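Local coordinates for Blr3880 protein (Bradyrhizobium japonicum, PDB 2OOD), which probably catalyses the zinc-dependent hydrolytic deamination of guanine to xanthine and ammonia, a step of purine degradation, at residues E403-A408 with T456-K461; V292-C297 with D340-V345. All coordinates share one frame; numbering follows the deposited sequence.

How the contacts relate
Contact 2 comes first along the chain and closes before contact 1 opens; their centres lie about 25 Å apart, on opposite sides of the chain's centre, and their nearest atoms stay about 15 Å from each other. Contact 2 packs strand 291-294 and the start of helix 296-301 against helix 335-352, inside the TIM-barrel part of this amidohydrolase. Contact 1 pairs strands 406-409 and 453-458, and strand 406-409 runs antiparallel to strand 70-81, which carries zinc ligands into the barrel. One contact thus lies in the barrel that holds zinc and guanine, the other in a C-terminal strand pairing set away from both.

Contact 1: E403-A408 with T456-K461; sequences EADFVA and TWVMGK
Trp-457 N donates to Phe-406 O over 2.7 Å, a nearly straight bond in line with the carbonyl, and Phe-406 N answers to Trp-457 O at 3.0 Å from above that carbonyl's plane. The two residues form an antiparallel hydrogen-bonded pair with side chains side by side on one face. With CG between backbone N and carbonyl carbon (chi1 55°), the Phe-406 ring reaches over the five-membered ring of Trp-457 in an offset stack, centroids 4.2 Å apart and planes at 19°, while Trp-457 CB makes a CH-pi contact over the phenyl centre. Phe-406 touches Met-38 of strand 36-41, consistent with the beta-sandwich that terminal strands build beside the barrel in this superfamily. With an alanine in place of the indole, the Phe-406 ring would probably lose its stacking partner and Glu-455 the N-H bound to its OE1. Strand 453-458 enters a type I' turn, Val-458 to Lys-461, joining it to strand 461-465. Here Gly-460 N bonds Ala-404 O at 3.1 Å, and Met-459 N donates a hydrogen bond to Asp-405 OD1, 3.0 Å, nearly along its C-O axis; Arg-198 holds OD2 by a salt bridge. Selenomethionine Met-459 rests its SE 3.9 Å from Glu-403 CB.

Contact 2: V292-C297 with D340-V345; sequences VVFCPC and DDAYKV
Asp-341 brings its carboxylate up to the first turn of helix 296-301, where OD2 lies 3.3 Å from Cys-297 SG, and its CB packs 4.0 Å from Pro-296 CB. The torsion that sets CG beside its own backbone N (chi1 -78°) turns the acid toward the cysteine. The same OD2 forms a salt bridge with Lys-344 of the second subunit, and reciprocally Lys-344 of this chain pairs with Asp-341 of that subunit. One residue on, Ala-342 fills the angle between two rings: its CB is 3.8 Å from Pro-296 CG and equally 3.8 Å from Phe-294 CE2. The phenyl ring extends toward the helix with CG anti to the backbone N (chi1 173°), and it also stacks on Phe-307. Pro-296 itself lays CD over one face of that ring, toward the rim. The end of Lys-344 leads away from the interface, its NZ in a salt bridge with Asp-340 OD1 at 3.1 Å. A turn beyond Asp-341, Val-345 divides its methyls, CG1 sitting 4.0 Å from Phe-294 CZ and CG2 4.2 Å from Pro-296 CB. These pieces belong to the closing part of the TIM barrel: strand 291-294 is its seventh strand, 320-323 its eighth, and helix 335-352 follows the latter. Cys-295, the N-cap of helix 296-301, touches Asp-326, a zinc ligand. The negative charge of the buried Asp-341 is probably stabilised by the lysine across the dimer interface; because the two Asp-341 side chains pack on each other there, the paired lysines probably also offset their mutual repulsion. The apolar contact within one chain thus borders directly on an ionic one between two.

Contact 1: E403-A408 with T456-K461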
loop_
_atom_site.group_PDB
_atom_site.type_symbol
_atom_site.label_atom_id
_atom_site.label_comp_id
_atom_site.label_asym_id
_atom_site.label_seq_id
_atom_site.Cartn_x
_atom_site.Cartn_y
_atom_site.Cartn_z
ATOM N N GLU A 403 31.408 0.224 -2.193
ATOM C CA GLU A 403 31.109 1.639 -2.131
ATOM C C GLU A 403 30.185 1.891 -0.938
ATOM O O GLU A 403 29.285 1.102 -0.657
ATOM C CB GLU A 403 30.503 2.058 -3.465
ATOM C CG GLU A 403 31.352 1.536 -4.615
ATOM C CD GLU A 403 30.905 2.016 -5.971
ATOM O OE1 GLU A 403 29.692 1.968 -6.252
ATOM O OE2 GLU A 403 31.774 2.431 -6.765
ATOM N N ALA A 404 30.429 2.984 -0.226
ATOM C CA ALA A 404 29.664 3.301 0.968
ATOM C C ALA A 404 28.362 4.063 0.798
ATOM O O ALA A 404 28.293 5.248 1.110
ATOM C CB ALA A 404 30.554 4.036 1.954
ATOM N N ASP A 405 27.327 3.392 0.300
ATOM C CA ASP A 405 26.013 4.021 0.164
ATOM C C ASP A 405 25.216 3.432 1.314
ATOM O O ASP A 405 25.227 2.223 1.501
ATOM C CB ASP A 405 25.338 3.639 -1.154
ATOM C CG ASP A 405 26.042 4.214 -2.360
ATOM O OD1 ASP A 405 26.924 5.069 -2.167
ATOM O OD2 ASP A 405 25.709 3.821 -3.500
ATOM N N PHE A 406 24.545 4.257 2.104
ATOM C CA PHE A 406 23.768 3.699 3.197
ATOM C C PHE A 406 22.642 4.589 3.673
ATOM O O PHE A 406 22.576 5.766 3.327
ATOM C CB PHE A 406 24.680 3.302 4.366
ATOM C CG PHE A 406 25.566 4.410 4.868
ATOM C CD1 PHE A 406 25.178 5.196 5.951
ATOM C CD2 PHE A 406 26.794 4.670 4.261
ATOM C CE1 PHE A 406 26.005 6.226 6.418
ATOM C CE2 PHE A 406 27.618 5.699 4.726
ATOM C CZ PHE A 406 27.220 6.471 5.803
ATOM N N VAL A 407 21.750 4.008 4.465
ATOM C CA VAL A 407 20.591 4.721 4.970
ATOM C C VAL A 407 20.419 4.540 6.467
ATOM O O VAL A 407 20.592 3.447 6.997
ATOM C CB VAL A 407 19.295 4.224 4.263
ATOM C CG1 VAL A 407 18.069 4.796 4.939
ATOM C CG2 VAL A 407 19.307 4.628 2.799
ATOM N N ALA A 408 20.084 5.620 7.153
ATOM C CA ALA A 408 19.854 5.544 8.580
ATOM C C ALA A 408 18.343 5.503 8.758
ATOM O O ALA A 408 17.651 6.487 8.492
ATOM C CB ALA A 408 20.442 6.755 9.276
ATOM N N THR A 456 20.294 9.607 4.135
ATOM C CA THR A 456 20.713 8.824 2.977
ATOM C C THR A 456 22.124 9.283 2.617
ATOM O O THR A 456 22.349 10.462 2.374
ATOM C CB THR A 456 19.788 9.050 1.759
ATOM O OG1 THR A 456 18.440 8.726 2.109
ATOM C CG2 THR A 456 20.218 8.171 0.606
ATOM N N TRP A 457 23.071 8.352 2.592
ATOM C CA TRP A 457 24.456 8.676 2.279
ATOM C C TRP A 457 24.900 8.031 0.974
ATOM O O TRP A 457 24.504 6.916 0.659
ATOM C CB TRP A 457 25.376 8.191 3.406
ATOM C CG TRP A 457 25.134 8.845 4.747
ATOM C CD1 TRP A 457 23.968 8.857 5.455
ATOM C CD2 TRP A 457 26.091 9.565 5.541
ATOM N NE1 TRP A 457 24.139 9.537 6.639
ATOM C CE2 TRP A 457 25.432 9.979 6.715
ATOM C CE3 TRP A 457 27.442 9.895 5.373
ATOM C CZ2 TRP A 457 26.082 10.715 7.718
ATOM C CZ3 TRP A 457 28.088 10.627 6.378
ATOM C CH2 TRP A 457 27.405 11.024 7.528
ATOM N N VAL A 458 25.734 8.738 0.226
ATOM C CA VAL A 458 26.256 8.231 -1.031
ATOM C C VAL A 458 27.758 8.470 -1.032
ATOM O O VAL A 458 28.205 9.618 -1.007
ATOM C CB VAL A 458 25.648 8.968 -2.226
ATOM C CG1 VAL A 458 26.202 8.410 -3.514
ATOM C CG2 VAL A 458 24.153 8.838 -2.197
HETATM N N MSE A 459 28.535 7.391 -1.053
HETATM C CA MSE A 459 29.991 7.498 -1.058
HETATM C C MSE A 459 30.539 8.196 0.193
HETATM O O MSE A 459 31.411 9.058 0.098
HETATM C CB MSE A 459 30.453 8.256 -2.304
HETATM C CG MSE A 459 30.270 7.493 -3.589
HETATM SE SE MSE A 459 31.392 5.881 -3.648
HETATM C CE MSE A 459 32.786 6.529 -4.856
ATOM N N GLY A 460 30.024 7.831 1.361
ATOM C CA GLY A 460 30.507 8.439 2.589
ATOM C C GLY A 460 30.124 9.898 2.764
ATOM O O GLY A 460 30.579 10.563 3.697
ATOM N N LYS A 461 29.275 10.392 1.872
ATOM C CA LYS A 461 28.824 11.777 1.911
ATOM C C LYS A 461 27.320 11.803 2.207
ATOM O O LYS A 461 26.544 11.140 1.524
ATOM C CB LYS A 461 29.099 12.422 0.550
ATOM C CG LYS A 461 29.738 13.802 0.598
ATOM C CD LYS A 461 31.100 13.821 -0.102
ATOM C CE LYS A 461 32.142 13.028 0.686
ATOM N NZ LYS A 461 33.462 12.982 -0.019
#

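Contact 2: V292-C297 with D340-V345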
loop_
_atom_site.group_PDB
_atom_site.type_symbol
_atom_site.label_atom_id
_atom_site.label_comp_id
_atom_site.label_asym_id
_atom_site.label_seq_id
_atom_site.Cartn_x
_atom_site.Cartn_y
_atom_site.Cartn_z
ATOM N N VAL A 292 14.947 -11.187 -13.234
ATOM C CA VAL A 292 13.610 -10.624 -13.352
ATOM C C VAL A 292 13.466 -9.570 -12.255
ATOM O O VAL A 292 14.100 -9.675 -11.204
ATOM C CB VAL A 292 12.511 -11.717 -13.197
ATOM C CG1 VAL A 292 12.566 -12.325 -11.818
ATOM C CG2 VAL A 292 11.144 -11.124 -13.440
ATOM N N VAL A 293 12.657 -8.547 -12.508
ATOM C CA VAL A 293 12.457 -7.491 -11.531
ATOM C C VAL A 293 11.009 -7.475 -11.072
ATOM O O VAL A 293 10.106 -7.164 -11.844
ATOM C CB VAL A 293 12.818 -6.105 -12.110
ATOM C CG1 VAL A 293 12.737 -5.060 -11.021
ATOM C CG2 VAL A 293 14.211 -6.134 -12.725
ATOM N N PHE A 294 10.812 -7.816 -9.801
ATOM C CA PHE A 294 9.497 -7.882 -9.162
ATOM C C PHE A 294 9.018 -6.495 -8.737
ATOM O O PHE A 294 9.541 -5.918 -7.790
ATOM C CB PHE A 294 9.603 -8.845 -7.959
ATOM C CG PHE A 294 8.374 -8.911 -7.080
ATOM C CD1 PHE A 294 7.100 -8.709 -7.592
ATOM C CD2 PHE A 294 8.501 -9.260 -5.739
ATOM C CE1 PHE A 294 5.974 -8.860 -6.786
ATOM C CE2 PHE A 294 7.380 -9.416 -4.924
ATOM C CZ PHE A 294 6.119 -9.216 -5.451
ATOM N N CYS A 295 8.016 -5.973 -9.436
ATOM C CA CYS A 295 7.471 -4.651 -9.140
ATOM C C CYS A 295 6.027 -4.743 -8.663
ATOM O O CYS A 295 5.105 -4.398 -9.392
ATOM C CB CYS A 295 7.533 -3.779 -10.396
ATOM S SG CYS A 295 9.159 -3.714 -11.166
ATOM N N PRO A 296 5.817 -5.178 -7.417
ATOM C CA PRO A 296 4.490 -5.332 -6.820
ATOM C C PRO A 296 3.550 -4.133 -6.819
ATOM O O PRO A 296 2.369 -4.292 -7.110
ATOM C CB PRO A 296 4.805 -5.835 -5.416
ATOM C CG PRO A 296 6.113 -5.222 -5.128
ATOM C CD PRO A 296 6.865 -5.410 -6.410
ATOM N N CYS A 297 4.047 -2.944 -6.500
ATOM C CA CYS A 297 3.186 -1.760 -6.479
ATOM C C CYS A 297 2.556 -1.508 -7.833
ATOM O O CYS A 297 1.381 -1.165 -7.930
ATOM C CB CYS A 297 3.972 -0.519 -6.071
ATOM S SG CYS A 297 4.488 -0.498 -4.367
ATOM N N ASP A 340 6.043 -3.361 1.190
ATOM C CA ASP A 340 4.707 -3.473 1.768
ATOM C C ASP A 340 3.808 -4.264 0.813
ATOM O O ASP A 340 3.162 -5.228 1.212
ATOM C CB ASP A 340 4.121 -2.079 2.022
ATOM C CG ASP A 340 2.624 -2.107 2.284
ATOM O OD1 ASP A 340 2.159 -2.988 3.029
ATOM O OD2 ASP A 340 1.904 -1.240 1.756
ATOM N N ASP A 341 3.776 -3.857 -0.453
ATOM C CA ASP A 341 2.964 -4.549 -1.442
ATOM C C ASP A 341 3.586 -5.890 -1.813
ATOM O O ASP A 341 2.870 -6.820 -2.173
ATOM C CB ASP A 341 2.789 -3.697 -2.702
ATOM C CG ASP A 341 1.759 -2.592 -2.527
ATOM O OD1 ASP A 341 1.109 -2.523 -1.457
ATOM O OD2 ASP A 341 1.594 -1.790 -3.470
ATOM N N ALA A 342 4.909 -5.997 -1.720
ATOM C CA ALA A 342 5.589 -7.250 -2.048
ATOM C C ALA A 342 5.123 -8.357 -1.102
ATOM O O ALA A 342 4.841 -9.479 -1.519
ATOM C CB ALA A 342 7.095 -7.073 -1.948
ATOM N N TYR A 343 5.047 -8.026 0.180
ATOM C CA TYR A 343 4.599 -8.970 1.191
ATOM C C TYR A 343 3.138 -9.352 0.923
ATOM O O TYR A 343 2.764 -10.515 1.009
ATOM C CB TYR A 343 4.736 -8.330 2.578
ATOM C CG TYR A 343 4.196 -9.156 3.715
ATOM C CD1 TYR A 343 4.953 -10.166 4.295
ATOM C CD2 TYR A 343 2.916 -8.941 4.202
ATOM C CE1 TYR A 343 4.442 -10.948 5.341
ATOM C CE2 TYR A 343 2.398 -9.710 5.241
ATOM C CZ TYR A 343 3.163 -10.711 5.808
ATOM O OH TYR A 343 2.640 -11.465 6.842
ATOM N N LYS A 344 2.314 -8.364 0.592
ATOM C CA LYS A 344 0.907 -8.611 0.318
ATOM C C LYS A 344 0.702 -9.563 -0.855
ATOM O O LYS A 344 -0.130 -10.464 -0.787
ATOM C CB LYS A 344 0.190 -7.282 0.075
ATOM C CG LYS A 344 0.103 -6.458 1.343
ATOM C CD LYS A 344 -0.494 -5.086 1.151
ATOM C CE LYS A 344 -0.595 -4.399 2.504
ATOM N NZ LYS A 344 -0.924 -2.955 2.428
ATOM N N VAL A 345 1.459 -9.373 -1.930
ATOM C CA VAL A 345 1.354 -10.253 -3.093
ATOM C C VAL A 345 1.748 -11.679 -2.696
ATOM O O VAL A 345 1.086 -12.646 -3.069
ATOM C CB VAL A 345 2.273 -9.763 -4.235
ATOM C CG1 VAL A 345 2.458 -10.854 -5.274
ATOM C CG2 VAL A 345 1.675 -8.533 -4.867
#